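PDB 6ANS: uncharacterized protein from Burkholderia cenocepacia, which is of unknown function, belongs to the DUF1214 family and binds a sodium ion in the crystal. Local coordinates for residues 288-299 against 374-384; 321-331 against 346-356. One frame throughout, in Å; residues are numbered along the deposited sequence.

Interaction 1: 288-299 against 374-384; sequences DEALVIDVDTVP and VHPRTRVVKLA
Strands 289-295 and 377-382 run antiparallel, their axes 4.6 Å apart, and the backbones of A290, V292 and D294 each trade a pair of hydrogen bonds with V381, R379 and R377 in turn. Beyond K382, L383 N closes the pairing on D288 O at 2.7 Å.

The two faces of this pairing differ. On one, L291 CD1 rests on V380 CG2 (3.7 Å), and I293 CG2 lies alongside the ring of P376, while I293 also reaches I363 and W365 of strand 360-368. The other face carries V292, D294, R377 and R379. The extended R377 chain brings its guanidinium over D294, whose CB sits centrally above one face, 3.6 Å from CZ. The D294 carboxylate is stacked on that group, so D294 OD2 and R377 attract by charge without an N-H directed between them. D296 OD1 instead meets the guanidinium edge, its syn lone pair taking R377 NH2 at 3.2 Å. R379, its CG set between backbone N and carbonyl carbon (chi1 69°), runs beside V292 and offers NH1 to D294 OD2, nearly coplanar but through a weak bond of 3.3 Å; a water donates to this same oxygen and to V292 O. D294 OD1 is hydrogen-bonded to T339 OG1. Near the strand end K382, bent at chi2 (-77°), places NZ in a salt bridge with D288 OD2 at 2.6 Å, met from above the carboxylate plane.

Two arginines thus share one buried aspartate, which probably remains ionised in their field, and the salt-bridge network ties the two exposed arginines of strand 377-382 to D294 of the inner strand and D296 just beyond it.

Interaction 2: 321-331 against 346-356; sequences FDICVNKHSAR and RPGSANWLDTA
Strands 324-326 and 351-354 run roughly antiparallel, 6.8 Å apart at the closest approach of their axes, in different sheets; the one backbone-to-backbone hydrogen bond between the segments, D354 N to D322 O (2.8 Å), comes from the loop before strand 324-326.

At one end the N351 side-chain amide bonds to both backbone polar groups of R331: CG lies anti to the carbonyl carbon (chi1 -55°), which carries the amide toward R331, where OD1 accepts R331 N at 3.0 Å and ND2 gives a straight bond to R331 O at 2.9 Å, in the amide plane. Because ND2 also donates to T339 O, both its hydrogens have acceptors and the amide's rotation is fixed. Between the sheets L353 CD2 packs on the I323-C324 peptide and on V325 CG2 (4.0 Å). At the other end A356 CB sits over the centre of the F321 ring in a CH-pi contact, 3.9 Å from the centroid, and P219 of the second subunit also packs on F321. A water links D322 N to D354 OD2, while D354 OD1 receives A356 N in an Asx turn that holds A356 in place. A buried amide meeting peptide groups, together with aliphatic and aromatic packing, therefore joins these segments without a charged pair in direct contact.

How the interactions relate
The centres of the two interactions lie about 12 Å apart in the C-terminal part of the chain, and interaction 2 is nested within the loop that interaction 1 closes. One mixed sheet serves both, in the order 351-354, 338-343, 289-295, 377-382: interaction 1 pairs the last two strands, and interaction 2 involves the opposite outer strand. There, segment 321-331 brings in strand 324-326, an outermost strand of the neighbouring antiparallel sheet. T339 of strand 338-343 binds both D294 and N351, and L383 packs on P347. Thus one contact pairs the strands at one side of a sheet, and the other joins that sheet to the next, near the second subunit.

Interaction 1: 288-299 against 374-384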
loop_
_atom_site.group_PDB
_atom_site.type_symbol
_atom_site.label_atom_id
_atom_site.label_comp_id
_atom_site.label_asym_id
_atom_site.label_seq_id
_atom_site.Cartn_x
_atom_site.Cartn_y
_atom_site.Cartn_z
ATOM N N ASP A 288 9.218 5.640 -35.443
ATOM C CA ASP A 288 9.351 4.771 -36.605
ATOM C C ASP A 288 10.486 3.764 -36.468
ATOM O O ASP A 288 10.799 3.068 -37.441
ATOM C CB ASP A 288 9.569 5.598 -37.879
ATOM C CG ASP A 288 10.846 6.436 -37.837
ATOM O OD1 ASP A 288 11.562 6.413 -36.816
ATOM O OD2 ASP A 288 11.157 7.093 -38.853
ATOM N N GLU A 289 11.106 3.669 -35.294
ATOM C CA GLU A 289 12.235 2.778 -35.081
ATOM C C GLU A 289 11.866 1.619 -34.165
ATOM O O GLU A 289 10.958 1.712 -33.332
ATOM C CB GLU A 289 13.422 3.535 -34.487
ATOM C CG GLU A 289 14.017 4.566 -35.434
ATOM C CD GLU A 289 15.147 5.337 -34.799
ATOM O OE1 GLU A 289 15.055 5.613 -33.585
ATOM O OE2 GLU A 289 16.132 5.651 -35.502
ATOM N N ALA A 290 12.596 0.523 -34.327
ATOM C CA ALA A 290 12.449 -0.641 -33.476
ATOM C C ALA A 290 13.828 -1.125 -33.067
ATOM O O ALA A 290 14.797 -1.003 -33.824
ATOM C CB ALA A 290 11.675 -1.764 -34.185
ATOM N N LEU A 291 13.908 -1.669 -31.857
ATOM C CA LEU A 291 15.120 -2.300 -31.358
ATOM C C LEU A 291 14.945 -3.807 -31.461
ATOM O O LEU A 291 14.050 -4.376 -30.825
ATOM C CB LEU A 291 15.397 -1.890 -29.911
ATOM C CG LEU A 291 16.719 -2.434 -29.357
ATOM C CD1 LEU A 291 17.921 -1.791 -30.054
ATOM C CD2 LEU A 291 16.799 -2.256 -27.864
ATOM N N VAL A 292 15.802 -4.452 -32.248
ATOM C CA VAL A 292 15.743 -5.890 -32.467
ATOM C C VAL A 292 16.783 -6.549 -31.577
ATOM O O VAL A 292 17.987 -6.327 -31.750
ATOM C CB VAL A 292 15.989 -6.245 -33.940
ATOM C CG1 VAL A 292 15.847 -7.758 -34.148
ATOM C CG2 VAL A 292 15.041 -5.456 -34.846
ATOM N N ILE A 293 16.321 -7.369 -30.635
ATOM C CA ILE A 293 17.176 -8.088 -29.699
ATOM C C ILE A 293 17.168 -9.560 -30.083
ATOM O O ILE A 293 16.101 -10.127 -30.346
ATOM C CB ILE A 293 16.704 -7.902 -28.245
ATOM C CG1 ILE A 293 16.437 -6.421 -27.941
ATOM C CG2 ILE A 293 17.710 -8.489 -27.266
ATOM C CD1 ILE A 293 15.759 -6.187 -26.597
ATOM N N ASP A 294 18.352 -10.178 -30.102
ATOM C CA ASP A 294 18.515 -11.567 -30.516
ATOM C C ASP A 294 19.444 -12.297 -29.566
ATOM O O ASP A 294 20.496 -11.769 -29.189
ATOM C CB ASP A 294 19.105 -11.683 -31.924
ATOM C CG ASP A 294 18.107 -11.373 -33.005
ATOM O OD1 ASP A 294 17.154 -12.156 -33.180
ATOM O OD2 ASP A 294 18.273 -10.334 -33.675
ATOM N N VAL A 295 19.067 -13.525 -29.220
ATOM C CA VAL A 295 19.973 -14.509 -28.641
ATOM C C VAL A 295 19.963 -15.723 -29.565
ATOM O O VAL A 295 18.892 -16.179 -29.987
ATOM C CB VAL A 295 19.580 -14.888 -27.199
ATOM C CG1 VAL A 295 19.819 -13.701 -26.258
ATOM C CG2 VAL A 295 18.131 -15.362 -27.121
ATOM N N ASP A 296 21.156 -16.190 -29.948
ATOM C CA ASP A 296 21.242 -17.260 -30.941
ATOM C C ASP A 296 20.805 -18.597 -30.367
ATOM O O ASP A 296 20.254 -19.432 -31.092
ATOM C CB ASP A 296 22.663 -17.340 -31.495
ATOM C CG ASP A 296 23.047 -16.088 -32.261
ATOM O OD1 ASP A 296 22.132 -15.410 -32.773
ATOM O OD2 ASP A 296 24.252 -15.765 -32.334
ATOM N N THR A 297 21.036 -18.814 -29.078
ATOM C CA THR A 297 20.567 -19.991 -28.366
ATOM C C THR A 297 19.945 -19.528 -27.057
ATOM O O THR A 297 20.174 -18.404 -26.606
ATOM C CB THR A 297 21.706 -20.981 -28.065
ATOM O OG1 THR A 297 22.693 -20.332 -27.254
ATOM C CG2 THR A 297 22.364 -21.482 -29.353
ATOM N N VAL A 298 19.147 -20.394 -26.452
ATOM C CA VAL A 298 18.622 -20.174 -25.109
ATOM C C VAL A 298 19.298 -21.173 -24.175
ATOM O O VAL A 298 19.164 -22.387 -24.374
ATOM C CB VAL A 298 17.094 -20.311 -25.058
ATOM C CG1 VAL A 298 16.597 -20.071 -23.641
ATOM C CG2 VAL A 298 16.454 -19.333 -26.020
ATOM N N PRO A 299 20.021 -20.722 -23.157
ATOM C CA PRO A 299 20.699 -21.665 -22.264
ATOM C C PRO A 299 19.707 -22.428 -21.404
ATOM O O PRO A 299 18.580 -21.988 -21.158
ATOM C CB PRO A 299 21.588 -20.764 -21.403
ATOM C CG PRO A 299 20.859 -19.450 -21.375
ATOM C CD PRO A 299 20.189 -19.321 -22.726
ATOM N N VAL A 374 24.018 -16.457 -22.293
ATOM C CA VAL A 374 24.105 -16.127 -23.708
ATOM C C VAL A 374 23.795 -14.640 -23.838
ATOM O O VAL A 374 22.759 -14.173 -23.352
ATOM C CB VAL A 374 23.136 -16.982 -24.550
ATOM C CG1 VAL A 374 23.128 -16.528 -26.009
ATOM C CG2 VAL A 374 23.505 -18.488 -24.443
ATOM N N HIS A 375 24.698 -13.901 -24.470
ATOM C CA HIS A 375 24.648 -12.442 -24.441
ATOM C C HIS A 375 23.838 -11.910 -25.617
ATOM O O HIS A 375 24.227 -12.134 -26.768
ATOM C CB HIS A 375 26.056 -11.881 -24.464
ATOM C CG HIS A 375 26.852 -12.237 -23.249
ATOM N ND1 HIS A 375 26.264 -12.526 -22.037
ATOM C CD2 HIS A 375 28.188 -12.369 -23.060
ATOM C CE1 HIS A 375 27.200 -12.800 -21.147
ATOM N NE2 HIS A 375 28.377 -12.707 -21.741
ATOM N N PRO A 376 22.736 -11.198 -25.386
ATOM C CA PRO A 376 21.945 -10.690 -26.511
ATOM C C PRO A 376 22.722 -9.696 -27.365
ATOM O O PRO A 376 23.536 -8.914 -26.866
ATOM C CB PRO A 376 20.746 -10.015 -25.828
ATOM C CG PRO A 376 20.699 -10.595 -24.444
ATOM C CD PRO A 376 22.134 -10.848 -24.089
ATOM N N ARG A 377 22.464 -9.741 -28.665
ATOM C CA ARG A 377 22.866 -8.694 -29.585
ATOM C C ARG A 377 21.638 -7.864 -29.942
ATOM O O ARG A 377 20.498 -8.319 -29.821
ATOM C CB ARG A 377 23.503 -9.272 -30.852
ATOM C CG ARG A 377 22.686 -10.332 -31.560
ATOM C CD ARG A 377 23.513 -11.051 -32.649
ATOM N NE ARG A 377 22.773 -12.153 -33.269
ATOM C CZ ARG A 377 21.849 -11.983 -34.209
ATOM N NH1 ARG A 377 21.565 -10.760 -34.640
ATOM N NH2 ARG A 377 21.215 -13.026 -34.728
ATOM N N THR A 378 21.886 -6.621 -30.355
ATOM C CA THR A 378 20.824 -5.678 -30.664
ATOM C C THR A 378 21.157 -4.942 -31.953
ATOM O O THR A 378 22.323 -4.819 -32.337
ATOM C CB THR A 378 20.630 -4.641 -29.549
ATOM O OG1 THR A 378 21.763 -3.764 -29.528
ATOM C CG2 THR A 378 20.485 -5.320 -28.182
ATOM N N ARG A 379 20.115 -4.438 -32.613
ATOM C CA ARG A 379 20.288 -3.490 -33.706
ATOM C C ARG A 379 19.006 -2.680 -33.845
ATOM O O ARG A 379 17.920 -3.143 -33.483
ATOM C CB ARG A 379 20.653 -4.186 -35.021
ATOM C CG ARG A 379 19.555 -5.010 -35.639
ATOM C CD ARG A 379 20.092 -5.848 -36.800
ATOM N NE ARG A 379 19.011 -6.435 -37.588
ATOM C CZ ARG A 379 18.373 -7.553 -37.256
ATOM N NH1 ARG A 379 18.709 -8.196 -36.143
ATOM N NH2 ARG A 379 17.395 -8.020 -38.029
ATOM N N VAL A 380 19.156 -1.437 -34.298
ATOM C CA VAL A 380 18.034 -0.536 -34.533
ATOM C C VAL A 380 17.678 -0.539 -36.013
ATOM O O VAL A 380 18.552 -0.370 -36.871
ATOM C CB VAL A 380 18.352 0.890 -34.055
ATOM C CG1 VAL A 380 17.190 1.820 -34.396
ATOM C CG2 VAL A 380 18.625 0.896 -32.554
ATOM N N VAL A 381 16.396 -0.740 -36.317
ATOM C CA VAL A 381 15.894 -0.702 -37.685
ATOM C C VAL A 381 14.631 0.151 -37.722
ATOM O O VAL A 381 14.102 0.570 -36.691
ATOM C CB VAL A 381 15.606 -2.106 -38.251
ATOM C CG1 VAL A 381 16.839 -2.997 -38.133
ATOM C CG2 VAL A 381 14.415 -2.718 -37.529
ATOM N N LYS A 382 14.156 0.414 -38.936
ATOM C CA LYS A 382 12.865 1.060 -39.109
ATOM C C LYS A 382 11.754 0.043 -38.860
ATOM O O LYS A 382 11.800 -1.077 -39.383
ATOM C CB LYS A 382 12.746 1.638 -40.519
ATOM C CG LYS A 382 13.656 2.826 -40.794
ATOM C CD LYS A 382 13.117 4.087 -40.158
ATOM C CE LYS A 382 14.046 5.269 -40.382
ATOM N NZ LYS A 382 13.465 6.518 -39.814
ATOM N N LEU A 383 10.761 0.428 -38.048
ATOM C CA LEU A 383 9.660 -0.482 -37.738
ATOM C C LEU A 383 8.919 -0.914 -38.994
ATOM O O LEU A 383 8.378 -2.025 -39.047
ATOM C CB LEU A 383 8.683 0.193 -36.775
ATOM C CG LEU A 383 7.429 -0.573 -36.342
ATOM C CD1 LEU A 383 7.766 -1.930 -35.760
ATOM C CD2 LEU A 383 6.600 0.265 -35.365
ATOM N N ALA A 384 8.906 -0.062 -40.023
ATOM C CA ALA A 384 8.241 -0.418 -41.268
ATOM C C ALA A 384 8.928 -1.592 -41.951
ATOM O O ALA A 384 8.262 -2.406 -42.603
ATOM C CB ALA A 384 8.191 0.797 -42.200
HETATM O O HOH W 1 9.723 2.844 -39.769
HETATM O O HOH W 2 19.594 -8.102 -33.226
HETATM O O HOH W 3 23.764 -14.282 -29.224
#

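Interaction 2: 321-331 against 346-356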
loop_
_atom_site.group_PDB
_atom_site.type_symbol
_atom_site.label_atom_id
_atom_site.label_comp_id
_atom_site.label_asym_id
_atom_site.label_seq_id
_atom_site.Cartn_x
_atom_site.Cartn_y
_atom_site.Cartn_z
ATOM N N PHE A 321 0.119 -2.752 -20.664
ATOM C CA PHE A 321 0.978 -2.813 -21.832
ATOM C C PHE A 321 1.799 -4.089 -21.748
ATOM O O PHE A 321 2.126 -4.555 -20.652
ATOM C CB PHE A 321 1.910 -1.580 -21.932
ATOM C CG PHE A 321 1.187 -0.260 -21.962
ATOM C CD1 PHE A 321 0.610 0.205 -23.133
ATOM C CD2 PHE A 321 1.119 0.533 -20.824
ATOM C CE1 PHE A 321 -0.053 1.436 -23.161
ATOM C CE2 PHE A 321 0.466 1.762 -20.842
ATOM C CZ PHE A 321 -0.121 2.216 -22.011
ATOM N N ASP A 322 2.127 -4.649 -22.913
ATOM C CA ASP A 322 2.983 -5.833 -23.005
ATOM C C ASP A 322 4.434 -5.360 -22.975
ATOM O O ASP A 322 5.018 -5.027 -24.007
ATOM C CB ASP A 322 2.680 -6.619 -24.278
ATOM C CG ASP A 322 1.230 -7.057 -24.360
ATOM O OD1 ASP A 322 0.682 -7.487 -23.325
ATOM O OD2 ASP A 322 0.626 -6.952 -25.450
ATOM N N ILE A 323 5.031 -5.331 -21.780
ATOM C CA ILE A 323 6.341 -4.709 -21.626
ATOM C C ILE A 323 7.317 -5.680 -20.973
ATOM O O ILE A 323 8.427 -5.298 -20.574
ATOM C CB ILE A 323 6.231 -3.380 -20.849
ATOM C CG1 ILE A 323 5.564 -3.575 -19.479
ATOM C CG2 ILE A 323 5.426 -2.354 -21.689
ATOM C CD1 ILE A 323 6.534 -3.863 -18.337
ATOM N N CYS A 324 6.917 -6.943 -20.879
ATOM C CA CYS A 324 7.761 -8.006 -20.350
ATOM C C CYS A 324 7.473 -9.289 -21.121
ATOM O O CYS A 324 6.313 -9.649 -21.331
ATOM C CB CYS A 324 7.523 -8.245 -18.856
ATOM S SG CYS A 324 8.736 -9.380 -18.121
ATOM N N VAL A 325 8.534 -9.980 -21.511
ATOM C CA VAL A 325 8.471 -11.257 -22.211
ATOM C C VAL A 325 9.369 -12.235 -21.466
ATOM O O VAL A 325 10.478 -11.868 -21.056
ATOM C CB VAL A 325 8.906 -11.092 -23.680
ATOM C CG1 VAL A 325 9.406 -12.370 -24.229
ATOM C CG2 VAL A 325 7.728 -10.613 -24.511
ATOM N N ASN A 326 8.878 -13.456 -21.234
ATOM C CA ASN A 326 9.670 -14.408 -20.450
ATOM C C ASN A 326 9.709 -15.811 -21.051
ATOM O O ASN A 326 9.198 -16.047 -22.148
ATOM C CB ASN A 326 9.178 -14.452 -18.992
ATOM C CG ASN A 326 7.776 -15.034 -18.844
ATOM O OD1 ASN A 326 7.364 -15.900 -19.610
ATOM N ND2 ASN A 326 7.047 -14.570 -17.832
ATOM N N LYS A 327 10.319 -16.749 -20.317
ATOM C CA LYS A 327 10.484 -18.116 -20.797
ATOM C C LYS A 327 9.141 -18.751 -21.164
ATOM O O LYS A 327 9.073 -19.574 -22.082
ATOM C CB LYS A 327 11.208 -18.942 -19.732
ATOM C CG LYS A 327 11.254 -20.426 -20.025
ATOM C CD LYS A 327 12.225 -21.158 -19.117
ATOM C CE LYS A 327 12.368 -22.616 -19.565
ATOM N NZ LYS A 327 13.401 -23.364 -18.799
ATOM N N HIS A 328 8.071 -18.362 -20.474
ATOM C CA HIS A 328 6.729 -18.884 -20.712
ATOM C C HIS A 328 6.064 -18.265 -21.930
ATOM O O HIS A 328 5.268 -18.933 -22.597
ATOM C CB HIS A 328 5.856 -18.630 -19.476
ATOM C CG HIS A 328 4.382 -18.803 -19.718
ATOM N ND1 HIS A 328 3.760 -20.034 -19.729
ATOM C CD2 HIS A 328 3.408 -17.889 -19.958
ATOM C CE1 HIS A 328 2.468 -19.871 -19.961
ATOM N NE2 HIS A 328 2.230 -18.581 -20.107
ATOM N N SER A 329 6.324 -16.988 -22.206
ATOM C CA SER A 329 5.609 -16.289 -23.260
ATOM C C SER A 329 6.410 -16.054 -24.536
ATOM O O SER A 329 5.800 -15.816 -25.582
ATOM C CB SER A 329 5.102 -14.943 -22.728
ATOM O OG SER A 329 6.198 -14.109 -22.424
ATOM N N ALA A 330 7.741 -16.122 -24.491
ATOM C CA ALA A 330 8.548 -15.897 -25.689
ATOM C C ALA A 330 8.526 -17.129 -26.584
ATOM O O ALA A 330 8.966 -18.204 -26.168
ATOM C CB ALA A 330 9.983 -15.551 -25.307
ATOM N N ARG A 331 8.067 -16.963 -27.825
ATOM C CA ARG A 331 8.127 -18.026 -28.826
ATOM C C ARG A 331 9.518 -18.059 -29.453
ATOM O O ARG A 331 10.025 -17.013 -29.866
ATOM C CB ARG A 331 7.085 -17.819 -29.934
ATOM C CG ARG A 331 5.641 -17.626 -29.483
ATOM C CD ARG A 331 4.982 -18.866 -28.908
ATOM N NE ARG A 331 4.969 -20.036 -29.792
ATOM C CZ ARG A 331 4.438 -21.203 -29.436
ATOM N NH1 ARG A 331 3.893 -21.321 -28.239
ATOM N NH2 ARG A 331 4.464 -22.248 -30.252
ATOM N N ARG A 346 3.231 -3.916 -32.518
ATOM C CA ARG A 346 3.777 -5.256 -32.763
ATOM C C ARG A 346 4.036 -5.478 -34.250
ATOM O O ARG A 346 3.161 -5.193 -35.073
ATOM C CB ARG A 346 2.841 -6.346 -32.257
ATOM C CG ARG A 346 3.483 -7.738 -32.226
ATOM C CD ARG A 346 2.444 -8.812 -31.913
ATOM N NE ARG A 346 2.070 -8.875 -30.507
ATOM C CZ ARG A 346 2.784 -9.484 -29.567
ATOM N NH1 ARG A 346 3.910 -10.110 -29.895
ATOM N NH2 ARG A 346 2.362 -9.479 -28.303
ATOM N N PRO A 347 5.223 -5.940 -34.635
ATOM C CA PRO A 347 5.452 -6.326 -36.036
ATOM C C PRO A 347 5.107 -7.791 -36.282
ATOM O O PRO A 347 5.825 -8.685 -35.821
ATOM C CB PRO A 347 6.948 -6.051 -36.239
ATOM C CG PRO A 347 7.543 -6.276 -34.890
ATOM C CD PRO A 347 6.475 -5.917 -33.857
ATOM N N GLY A 348 3.991 -8.056 -36.956
ATOM C CA GLY A 348 3.590 -9.440 -37.169
ATOM C C GLY A 348 3.281 -10.133 -35.858
ATOM O O GLY A 348 2.558 -9.602 -35.009
ATOM N N SER A 349 3.810 -11.345 -35.685
ATOM C CA SER A 349 3.629 -12.110 -34.455
ATOM C C SER A 349 4.925 -12.260 -33.651
ATOM O O SER A 349 5.065 -13.197 -32.862
ATOM C CB SER A 349 3.027 -13.477 -34.769
ATOM O OG SER A 349 3.884 -14.212 -35.617
ATOM N N ALA A 350 5.869 -11.336 -33.816
ATOM C CA ALA A 350 7.118 -11.408 -33.062
ATOM C C ALA A 350 6.886 -11.134 -31.578
ATOM O O ALA A 350 5.907 -10.494 -31.182
ATOM C CB ALA A 350 8.135 -10.406 -33.615
ATOM N N ASN A 351 7.791 -11.664 -30.751
ATOM C CA ASN A 351 7.834 -11.292 -29.344
ATOM C C ASN A 351 8.084 -9.794 -29.234
ATOM O O ASN A 351 8.964 -9.253 -29.908
ATOM C CB ASN A 351 8.931 -12.068 -28.617
ATOM C CG ASN A 351 8.787 -13.572 -28.787
ATOM O OD1 ASN A 351 7.707 -14.119 -28.598
ATOM N ND2 ASN A 351 9.882 -14.246 -29.130
ATOM N N TRP A 352 7.303 -9.122 -28.391
ATOM C CA TRP A 352 7.172 -7.676 -28.475
ATOM C C TRP A 352 7.248 -7.020 -27.102
ATOM O O TRP A 352 6.624 -7.485 -26.146
ATOM C CB TRP A 352 5.840 -7.330 -29.152
ATOM C CG TRP A 352 5.531 -5.882 -29.252
ATOM C CD1 TRP A 352 6.367 -4.890 -29.659
ATOM C CD2 TRP A 352 4.285 -5.256 -28.930
ATOM N NE1 TRP A 352 5.716 -3.682 -29.622
ATOM C CE2 TRP A 352 4.434 -3.880 -29.180
ATOM C CE3 TRP A 352 3.048 -5.730 -28.472
ATOM C CZ2 TRP A 352 3.400 -2.965 -28.978
ATOM C CZ3 TRP A 352 2.022 -4.821 -28.273
ATOM C CH2 TRP A 352 2.207 -3.453 -28.521
ATOM N N LEU A 353 8.006 -5.929 -27.016
ATOM C CA LEU A 353 7.973 -5.019 -25.878
ATOM C C LEU A 353 7.436 -3.667 -26.352
ATOM O O LEU A 353 8.035 -3.031 -27.228
ATOM C CB LEU A 353 9.363 -4.869 -25.248
ATOM C CG LEU A 353 10.018 -6.159 -24.755
ATOM C CD1 LEU A 353 11.392 -5.890 -24.174
ATOM C CD2 LEU A 353 9.126 -6.914 -23.741
ATOM N N ASP A 354 6.310 -3.237 -25.774
ATOM C CA ASP A 354 5.615 -2.015 -26.177
ATOM C C ASP A 354 6.294 -0.797 -25.549
ATOM O O ASP A 354 6.436 -0.733 -24.323
ATOM C CB ASP A 354 4.152 -2.099 -25.732
ATOM C CG ASP A 354 3.306 -0.921 -26.202
ATOM O OD1 ASP A 354 3.857 0.102 -26.674
ATOM O OD2 ASP A 354 2.066 -1.019 -26.077
ATOM N N THR A 355 6.709 0.174 -26.378
ATOM C CA THR A 355 7.360 1.361 -25.823
ATOM C C THR A 355 6.387 2.267 -25.069
ATOM O O THR A 355 6.834 3.126 -24.298
ATOM C CB THR A 355 8.083 2.170 -26.911
ATOM O OG1 THR A 355 7.181 2.487 -27.981
ATOM C CG2 THR A 355 9.301 1.392 -27.444
ATOM N N ALA A 356 5.079 2.096 -25.268
ATOM C CA ALA A 356 4.070 2.679 -24.379
ATOM C C ALA A 356 4.243 4.193 -24.233
ATOM O O ALA A 356 4.203 4.748 -23.132
ATOM C CB ALA A 356 4.104 1.990 -23.008
HETATM O O HOH W 4 0.801 -3.255 -25.077
#